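Local coordinates for protein myosin-I heavy chain (Dictyostelium discoideum, PDB 5EJY) that moves on actin using its ATPase activity and acts in early phagocytosis and adhesion, this piece being a MyTH4-FERM module (MF1) of its tail, at residues A[233-237]-A[306-310]; A[290-294]-A[314-318]; A[409-413]-A[486-490]. All coordinates share one frame; numbering follows the deposited sequence. Where two conformers were deposited one is given.

Contact 1: residues A[233-237]-A[306-310]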
loop_
_atom_site.group_PDB
_atom_site.type_symbol
_atom_site.label_atom_id
_atom_site.label_comp_id
_atom_site.label_asym_id
_atom_site.label_seq_id
_atom_site.Cartn_x
_atom_site.Cartn_y
_atom_site.Cartn_z
ATOM N N ARG A 233 -3.773 -9.000 -14.820
ATOM C CA ARG A 233 -2.518 -9.231 -15.518
ATOM C C ARG A 233 -1.951 -10.647 -15.340
ATOM O O ARG A 233 -1.199 -11.124 -16.188
ATOM C CB ARG A 233 -1.482 -8.176 -15.117
ATOM C CG ARG A 233 -1.899 -6.755 -15.497
ATOM C CD ARG A 233 -0.951 -5.743 -14.895
ATOM N NE ARG A 233 0.390 -5.963 -15.407
ATOM C CZ ARG A 233 0.821 -5.497 -16.576
ATOM N NH1 ARG A 233 0.020 -4.757 -17.340
ATOM N NH2 ARG A 233 2.057 -5.766 -16.974
ATOM N N SER A 234 -2.311 -11.309 -14.247
ATOM C CA SER A 234 -1.903 -12.700 -14.017
ATOM C C SER A 234 -2.912 -13.667 -14.611
ATOM O O SER A 234 -2.743 -14.876 -14.513
ATOM C CB SER A 234 -1.787 -12.975 -12.511
ATOM O OG SER A 234 -0.919 -12.043 -11.899
ATOM N N ARG A 235 -3.974 -13.120 -15.201
ATOM C CA ARG A 235 -5.066 -13.897 -15.784
ATOM C C ARG A 235 -5.862 -14.701 -14.751
ATOM O O ARG A 235 -6.365 -15.789 -15.038
ATOM C CB ARG A 235 -4.551 -14.811 -16.905
ATOM C CG ARG A 235 -3.544 -14.124 -17.823
ATOM C CD ARG A 235 -3.454 -14.831 -19.185
ATOM N NE ARG A 235 -2.407 -14.263 -20.035
ATOM C CZ ARG A 235 -2.575 -13.209 -20.829
ATOM N NH1 ARG A 235 -3.755 -12.595 -20.883
ATOM N NH2 ARG A 235 -1.560 -12.768 -21.570
ATOM N N MET A 236 -5.976 -14.156 -13.544
ATOM C CA MET A 236 -6.863 -14.709 -12.535
ATOM C C MET A 236 -8.234 -14.090 -12.754
ATOM O O MET A 236 -8.403 -13.272 -13.654
ATOM C CB MET A 236 -6.340 -14.331 -11.137
ATOM C CG MET A 236 -4.922 -14.787 -10.910
ATOM S SD MET A 236 -3.977 -13.884 -9.650
ATOM C CE MET A 236 -5.140 -13.874 -8.288
ATOM N N ARG A 237 -9.212 -14.447 -11.924
ATOM C CA ARG A 237 -10.452 -13.690 -11.916
ATOM C C ARG A 237 -10.070 -12.238 -11.692
ATOM O O ARG A 237 -9.187 -11.942 -10.886
ATOM C CB ARG A 237 -11.407 -14.170 -10.825
ATOM C CG ARG A 237 -12.142 -15.451 -11.180
ATOM C CD ARG A 237 -13.008 -15.893 -10.012
ATOM N NE ARG A 237 -12.202 -16.405 -8.903
ATOM C CZ ARG A 237 -12.695 -16.766 -7.724
ATOM N NH1 ARG A 237 -13.994 -16.650 -7.478
ATOM N NH2 ARG A 237 -11.886 -17.235 -6.783
ATOM N N SER A 306 -8.637 -19.635 -14.952
ATOM C CA SER A 306 -8.324 -18.578 -14.000
ATOM C C SER A 306 -8.223 -19.136 -12.576
ATOM O O SER A 306 -7.237 -18.896 -11.881
ATOM C CB SER A 306 -9.364 -17.472 -14.057
ATOM O OG SER A 306 -9.245 -16.750 -15.265
ATOM N N ILE A 307 -9.243 -19.879 -12.154
ATOM C CA ILE A 307 -9.249 -20.486 -10.821
ATOM C C ILE A 307 -7.947 -21.239 -10.584
ATOM O O ILE A 307 -7.420 -21.259 -9.470
ATOM C CB ILE A 307 -10.419 -21.469 -10.640
ATOM C CG1 ILE A 307 -11.747 -20.816 -11.017
ATOM C CG2 ILE A 307 -10.476 -21.974 -9.194
ATOM C CD1 ILE A 307 -12.252 -19.816 -10.008
ATOM N N ASN A 308 -7.429 -21.855 -11.640
ATOM C CA ASN A 308 -6.180 -22.608 -11.563
ATOM C C ASN A 308 -4.922 -21.765 -11.317
ATOM O O ASN A 308 -4.027 -22.189 -10.577
ATOM C CB ASN A 308 -5.996 -23.498 -12.800
ATOM C CG ASN A 308 -7.002 -24.649 -12.860
ATOM O OD1 ASN A 308 -7.364 -25.229 -11.838
ATOM N ND2 ASN A 308 -7.460 -24.972 -14.065
ATOM N N VAL A 309 -4.827 -20.590 -11.939
ATOM C CA VAL A 309 -3.696 -19.701 -11.648
ATOM C C VAL A 309 -3.741 -19.259 -10.178
ATOM O O VAL A 309 -2.713 -19.221 -9.501
ATOM C CB VAL A 309 -3.677 -18.445 -12.546
ATOM C CG1 VAL A 309 -2.613 -17.474 -12.067
ATOM C CG2 VAL A 309 -3.426 -18.829 -14.007
ATOM N N GLU A 310 -4.936 -18.944 -9.699
ATOM C CA GLU A 310 -5.122 -18.553 -8.306
ATOM C C GLU A 310 -4.651 -19.652 -7.362
ATOM O O GLU A 310 -3.948 -19.390 -6.382
ATOM C CB GLU A 310 -6.594 -18.264 -8.034
ATOM C CG GLU A 310 -7.184 -17.151 -8.906
ATOM C CD GLU A 310 -8.669 -16.998 -8.709
ATOM O OE1 GLU A 310 -9.211 -17.633 -7.777
ATOM O OE2 GLU A 310 -9.303 -16.235 -9.476
#
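R237 lays the NE side of its guanidinium against the carboxylate of E310, forming a side-on, two-pronged salt bridge with one nitrogen to each oxygen. NH2 of R237 gives a bond of 2.9 Å to OE1 of E310, and NE of R237 one of 3.0 Å to OE2. Both oxygens accept through their syn lone pairs, and the two flat groups lie only 19° apart, nearly coplanar. The backbone N of R237 adds a third bond, 3.0 Å to OE2 of E310 on its anti lone pair, so this oxygen is gripped twice by a single residue. A bend at the third torsion of R237 (chi3 -72°) turns the guanidinium onto the acid, while CD1 of I307 closes over one face, 3.6 Å from NE of R237. NH1 of R237 is hydrogen-bonded to OD1 of N297.

The rest of the contact is plainer. M236 places its CG 3.7 Å from CG1 of V309, and its CB lies on the aliphatic stem of E310. OG of S306 stands 3.0 Å from O of R235. R235, just past helix 223-233 and with positive phi, belongs to the Schellman motif that closes it. The turn out of this ubiquitin-like F1 helix is thereby seated on helix 304-322, in the helical F2 lobe of the FERM domain. Since E310 is buried and receives three N-H groups from an arginine residue, its carboxylate is probably kept ionised.

Contact 2: residues A[290-294]-A[314-318]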
loop_
_atom_site.group_PDB
_atom_site.type_symbol
_atom_site.label_atom_id
_atom_site.label_comp_id
_atom_site.label_asym_id
_atom_site.label_seq_id
_atom_site.Cartn_x
_atom_site.Cartn_y
_atom_site.Cartn_z
ATOM N N LYS A 290 -0.708 -11.732 -2.163
ATOM C CA LYS A 290 -1.039 -12.971 -1.455
ATOM C C LYS A 290 -2.537 -13.167 -1.380
ATOM O O LYS A 290 -3.291 -12.206 -1.486
ATOM C CB LYS A 290 -0.577 -12.895 0.016
ATOM C CG LYS A 290 0.901 -12.851 0.264
ATOM C CD LYS A 290 1.121 -12.989 1.774
ATOM C CE LYS A 290 0.073 -13.949 2.367
ATOM N NZ LYS A 290 0.152 -14.145 3.858
ATOM N N LYS A 291 -2.964 -14.391 -1.069
ATOM C CA LYS A 291 -4.389 -14.646 -0.911
ATOM C C LYS A 291 -4.813 -14.384 0.518
ATOM O O LYS A 291 -4.317 -15.028 1.448
ATOM C CB LYS A 291 -4.768 -16.072 -1.309
ATOM C CG LYS A 291 -6.279 -16.277 -1.328
ATOM C CD LYS A 291 -6.670 -17.591 -1.992
ATOM C CE LYS A 291 -8.179 -17.738 -2.033
ATOM N NZ LYS A 291 -8.606 -18.876 -2.894
ATOM N N LYS A 292 -5.739 -13.446 0.682
ATOM C CA LYS A 292 -6.173 -13.024 2.014
ATOM C C LYS A 292 -7.474 -13.707 2.427
ATOM O O LYS A 292 -7.638 -14.145 3.577
ATOM C CB LYS A 292 -6.387 -11.503 2.029
ATOM C CG LYS A 292 -6.865 -10.930 3.385
ATOM C CD LYS A 292 -6.957 -9.398 3.302
ATOM C CE LYS A 292 -7.484 -8.782 4.603
ATOM N NZ LYS A 292 -7.576 -7.296 4.423
ATOM N N LEU A 293 -8.412 -13.769 1.488
ATOM C CA LEU A 293 -9.782 -14.184 1.800
ATOM C C LEU A 293 -10.143 -15.456 1.049
ATOM O O LEU A 293 -9.822 -15.602 -0.132
ATOM C CB LEU A 293 -10.758 -13.061 1.439
ATOM C CG LEU A 293 -10.617 -11.798 2.297
ATOM C CD1 LEU A 293 -11.161 -10.576 1.584
ATOM C CD2 LEU A 293 -11.316 -12.004 3.638
ATOM N N PHE A 294 -10.796 -16.385 1.740
ATOM C CA PHE A 294 -11.141 -17.666 1.140
ATOM C C PHE A 294 -12.647 -17.844 1.029
ATOM O O PHE A 294 -13.292 -18.362 1.936
ATOM C CB PHE A 294 -10.493 -18.800 1.930
ATOM C CG PHE A 294 -8.996 -18.755 1.891
ATOM C CD1 PHE A 294 -8.295 -17.893 2.720
ATOM C CD2 PHE A 294 -8.293 -19.532 0.993
ATOM C CE1 PHE A 294 -6.921 -17.835 2.670
ATOM C CE2 PHE A 294 -6.919 -19.482 0.934
ATOM C CZ PHE A 294 -6.229 -18.642 1.767
ATOM N N TYR A 314 -1.679 -19.839 -4.498
ATOM C CA TYR A 314 -2.009 -20.204 -3.123
ATOM C C TYR A 314 -1.189 -21.381 -2.566
ATOM O O TYR A 314 -0.750 -21.333 -1.416
ATOM C CB TYR A 314 -3.511 -20.457 -2.939
ATOM C CG TYR A 314 -3.807 -20.978 -1.550
ATOM C CD1 TYR A 314 -3.466 -20.228 -0.425
ATOM C CD2 TYR A 314 -4.381 -22.228 -1.357
ATOM C CE1 TYR A 314 -3.708 -20.704 0.865
ATOM C CE2 TYR A 314 -4.638 -22.712 -0.059
ATOM C CZ TYR A 314 -4.303 -21.944 1.035
ATOM O OH TYR A 314 -4.551 -22.425 2.313
ATOM N N TYR A 315 -0.982 -22.431 -3.359
ATOM C CA TYR A 315 -0.190 -23.569 -2.881
ATOM C C TYR A 315 1.194 -23.132 -2.422
ATOM O O TYR A 315 1.708 -23.643 -1.434
ATOM C CB TYR A 315 -0.038 -24.663 -3.946
ATOM C CG TYR A 315 -1.334 -25.227 -4.464
ATOM C CD1 TYR A 315 -2.456 -25.302 -3.660
ATOM C CD2 TYR A 315 -1.439 -25.666 -5.787
ATOM C CE1 TYR A 315 -3.649 -25.814 -4.149
ATOM C CE2 TYR A 315 -2.618 -26.180 -6.277
ATOM C CZ TYR A 315 -3.720 -26.252 -5.457
ATOM O OH TYR A 315 -4.899 -26.761 -5.956
ATOM N N HIS A 316 1.810 -22.198 -3.141
ATOM C CA HIS A 316 3.123 -21.695 -2.736
ATOM C C HIS A 316 3.038 -21.001 -1.386
ATOM O O HIS A 316 3.926 -21.140 -0.545
ATOM C CB HIS A 316 3.680 -20.710 -3.768
ATOM C CG HIS A 316 4.010 -21.338 -5.084
ATOM N ND1 HIS A 316 3.177 -21.255 -6.178
ATOM C CD2 HIS A 316 5.080 -22.064 -5.480
ATOM C CE1 HIS A 316 3.721 -21.899 -7.194
ATOM N NE2 HIS A 316 4.878 -22.395 -6.797
ATOM N N GLN A 317 1.973 -20.228 -1.207
ATOM C CA GLN A 317 1.731 -19.500 0.043
ATOM C C GLN A 317 1.526 -20.454 1.220
ATOM O O GLN A 317 2.140 -20.293 2.269
ATOM C CB GLN A 317 0.501 -18.610 -0.127
ATOM C CG GLN A 317 -0.090 -18.042 1.151
ATOM C CD GLN A 317 -1.272 -17.129 0.863
ATOM O OE1 GLN A 317 -1.315 -16.485 -0.182
ATOM N NE2 GLN A 317 -2.247 -17.098 1.766
ATOM N N LEU A 318 0.645 -21.427 1.040
ATOM C CA LEU A 318 0.358 -22.409 2.088
ATOM C C LEU A 318 1.586 -23.233 2.450
ATOM O O LEU A 318 1.868 -23.456 3.627
ATOM C CB LEU A 318 -0.781 -23.319 1.651
ATOM C CG LEU A 318 -1.221 -24.416 2.628
ATOM C CD1 LEU A 318 -1.557 -23.846 4.010
ATOM C CD2 LEU A 318 -2.418 -25.117 2.029
#
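The end of strand 285-291 runs past one side of helix 304-322, with the CA atoms of K291 and Y314 6.4 Å apart and those of K290 and Q317 7.2 Å apart. From the helix Q317 reaches across with its CG anti to the backbone N (chi1 166°) and the rest of its chain extended, presenting its amide to K291. OE1 of Q317 accepts from the backbone N of K291 at 2.8 Å, and NE2 of Q317 donates to O of K291 at 2.9 Å. Both bonds are nearly straight and lie in the carbonyl plane, on a lone pair. A side-chain amide thus does for the strand what the backbone of a neighbouring strand would do. In FERM terms, the last strand of the ubiquitin-like F1 lobe is joined in this way to the first long helix of F2. An alanine in place of Q317 is likely to leave the N-H and carbonyl of K291 without these mates and open a gap beside CE of K290. Beside the amide, F294 and Y314 make a T-shaped pair, the edge of F294 meeting the face of Y314 with centroids 5.0 Å apart and planes at 68°. CZ of F294 comes within 3.4 Å of CE1 of Y314, whose hydroxyl bonds to the backbone N of N408 in the segment leading to the F3 lobe.

Contact 3: residues A[409-413]-A[486-490]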
loop_
_atom_site.group_PDB
_atom_site.type_symbol
_atom_site.label_atom_id
_atom_site.label_comp_id
_atom_site.label_asym_id
_atom_site.label_seq_id
_atom_site.Cartn_x
_atom_site.Cartn_y
_atom_site.Cartn_z
ATOM N N CYS A 409 -7.714 -21.308 4.859
ATOM C CA CYS A 409 -8.021 -20.412 5.972
ATOM C C CYS A 409 -7.150 -19.163 5.915
ATOM O O CYS A 409 -5.980 -19.246 5.557
ATOM C CB CYS A 409 -7.725 -21.107 7.308
ATOM S SG CYS A 409 -8.794 -22.504 7.700
ATOM N N SER A 410 -7.708 -18.030 6.327
ATOM C CA SER A 410 -6.922 -16.815 6.529
ATOM C C SER A 410 -6.260 -16.935 7.902
ATOM O O SER A 410 -6.948 -17.100 8.906
ATOM C CB SER A 410 -7.830 -15.581 6.496
ATOM O OG SER A 410 -8.709 -15.604 5.373
ATOM N N LEU A 411 -4.937 -16.840 7.943
ATOM C CA LEU A 411 -4.183 -17.179 9.142
ATOM C C LEU A 411 -3.698 -15.939 9.877
ATOM O O LEU A 411 -3.229 -14.980 9.255
ATOM C CB LEU A 411 -2.983 -18.051 8.776
ATOM C CG LEU A 411 -3.300 -19.353 8.041
ATOM C CD1 LEU A 411 -2.031 -20.149 7.816
ATOM C CD2 LEU A 411 -4.342 -20.165 8.823
ATOM N N VAL A 412 -3.802 -15.970 11.204
ATOM C CA VAL A 412 -3.339 -14.873 12.046
ATOM C C VAL A 412 -2.673 -15.442 13.300
ATOM O O VAL A 412 -3.290 -16.214 14.038
ATOM C CB VAL A 412 -4.505 -13.956 12.486
ATOM C CG1 VAL A 412 -3.980 -12.784 13.318
ATOM C CG2 VAL A 412 -5.289 -13.449 11.274
ATOM N N VAL A 413 -1.424 -15.064 13.537
ATOM C CA VAL A 413 -0.698 -15.509 14.732
ATOM C C VAL A 413 -1.092 -14.637 15.922
ATOM O O VAL A 413 -1.001 -13.407 15.858
ATOM C CB VAL A 413 0.829 -15.436 14.526
ATOM C CG1 VAL A 413 1.580 -15.823 15.810
ATOM C CG2 VAL A 413 1.256 -16.322 13.365
ATOM N N LYS A 486 -5.331 -6.585 9.933
ATOM C CA LYS A 486 -5.633 -7.806 9.198
ATOM C C LYS A 486 -6.756 -8.577 9.886
ATOM O O LYS A 486 -7.720 -8.996 9.243
ATOM C CB LYS A 486 -4.392 -8.699 9.068
ATOM C CG LYS A 486 -4.627 -9.951 8.234
ATOM C CD LYS A 486 -3.396 -10.857 8.172
ATOM C CE LYS A 486 -3.676 -12.116 7.326
ATOM N NZ LYS A 486 -2.529 -13.091 7.243
ATOM N N LEU A 487 -6.627 -8.757 11.197
ATOM C CA LEU A 487 -7.632 -9.518 11.941
ATOM C C LEU A 487 -9.003 -8.829 11.892
ATOM O O LEU A 487 -10.007 -9.468 11.595
ATOM C CB LEU A 487 -7.176 -9.730 13.387
ATOM C CG LEU A 487 -8.118 -10.576 14.251
ATOM C CD1 LEU A 487 -8.463 -11.876 13.533
ATOM C CD2 LEU A 487 -7.458 -10.854 15.589
ATOM N N VAL A 488 -9.045 -7.530 12.177
ATOM C CA VAL A 488 -10.295 -6.771 12.109
ATOM C C VAL A 488 -10.935 -6.853 10.720
ATOM O O VAL A 488 -12.135 -7.124 10.590
ATOM C CB VAL A 488 -10.084 -5.280 12.481
ATOM C CG1 VAL A 488 -11.338 -4.443 12.145
ATOM C CG2 VAL A 488 -9.714 -5.135 13.962
ATOM N N SER A 489 -10.146 -6.614 9.673
ATOM C CA SER A 489 -10.713 -6.613 8.326
ATOM C C SER A 489 -11.163 -8.006 7.891
ATOM O O SER A 489 -12.140 -8.141 7.167
ATOM C CB SER A 489 -9.744 -5.990 7.294
ATOM O OG SER A 489 -8.587 -6.787 7.142
ATOM N N LEU A 490 -10.465 -9.045 8.336
ATOM C CA LEU A 490 -10.898 -10.403 8.016
ATOM C C LEU A 490 -12.264 -10.662 8.640
ATOM O O LEU A 490 -13.159 -11.207 8.002
ATOM C CB LEU A 490 -9.902 -11.434 8.542
ATOM C CG LEU A 490 -8.586 -11.574 7.780
ATOM C CD1 LEU A 490 -7.640 -12.519 8.530
ATOM C CD2 LEU A 490 -8.862 -12.078 6.358
#
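L490 rests both of its methyl groups on S410, and its CD1 also reaches V412; here the apolar packing is tightest. CD2 of L490 lies 3.7 Å from CB of S410, while CD1 of L490 is equally close to that carbon and meets CG2 of V412, also at 3.7 Å. V412 and L490 approach tip to tip. The first torsion of V412 (chi1 -178°) sets CG1 anti to the backbone N and turns CG2 to the helix. One turn earlier on the helix the fit relaxes: CD1 of L487 stands 4.2 Å from CG2 of V412, and L487 is also occupied with L429 on strand 426-432 and V467 on strand 466-470 of the second sheet.

The axes of the short strand and helix segments approach to 9.6 Å and run at 145°, roughly antiparallel. This is the C-terminal helix of the F3 lobe, laid against the first strand of a PH/PTB-like fold. Strand 410-415 lies at the edge of its four-stranded antiparallel sheet, with 426-432 as its partner. OG of S410 bonds to the carbonyl of K292, at the end of F1, and to the hydroxyl of Y494 farther along the same F3 helix.

On the looser, more solvent-accessible flank K486 takes over. Fully extended, it reaches away from the helix, across to the strand, and ends with NZ 2.8 Å from O of L411, approaching nearly along the C=O axis. The side chain of L411 points to the other side of the strand, where it packs on Y327, so only its backbone serves the lysine. K486 was modelled in two conformers, which makes this bond a less certain tie than the buried methyl contacts of L490.

In the fold
All three contacts lie in the FERM part of the chain, and together they trace how its lobes are joined. Contacts 1 and 2 share helix 304-322, with centres 13 Å apart, and their segments alternate along the sequence, so a loop and a strand end of F1 are both fastened to one F2 helix. Contact 3 follows later in the chain, inside F3, where strand 410-415 meets helix 484-499. Its centre is 12 Å from that of contact 2, which it touches through K292 and F294, but 23 Å from that of contact 1. Contact 2 therefore sits where the three lobes converge, consistent with a compact FERM cloverleaf.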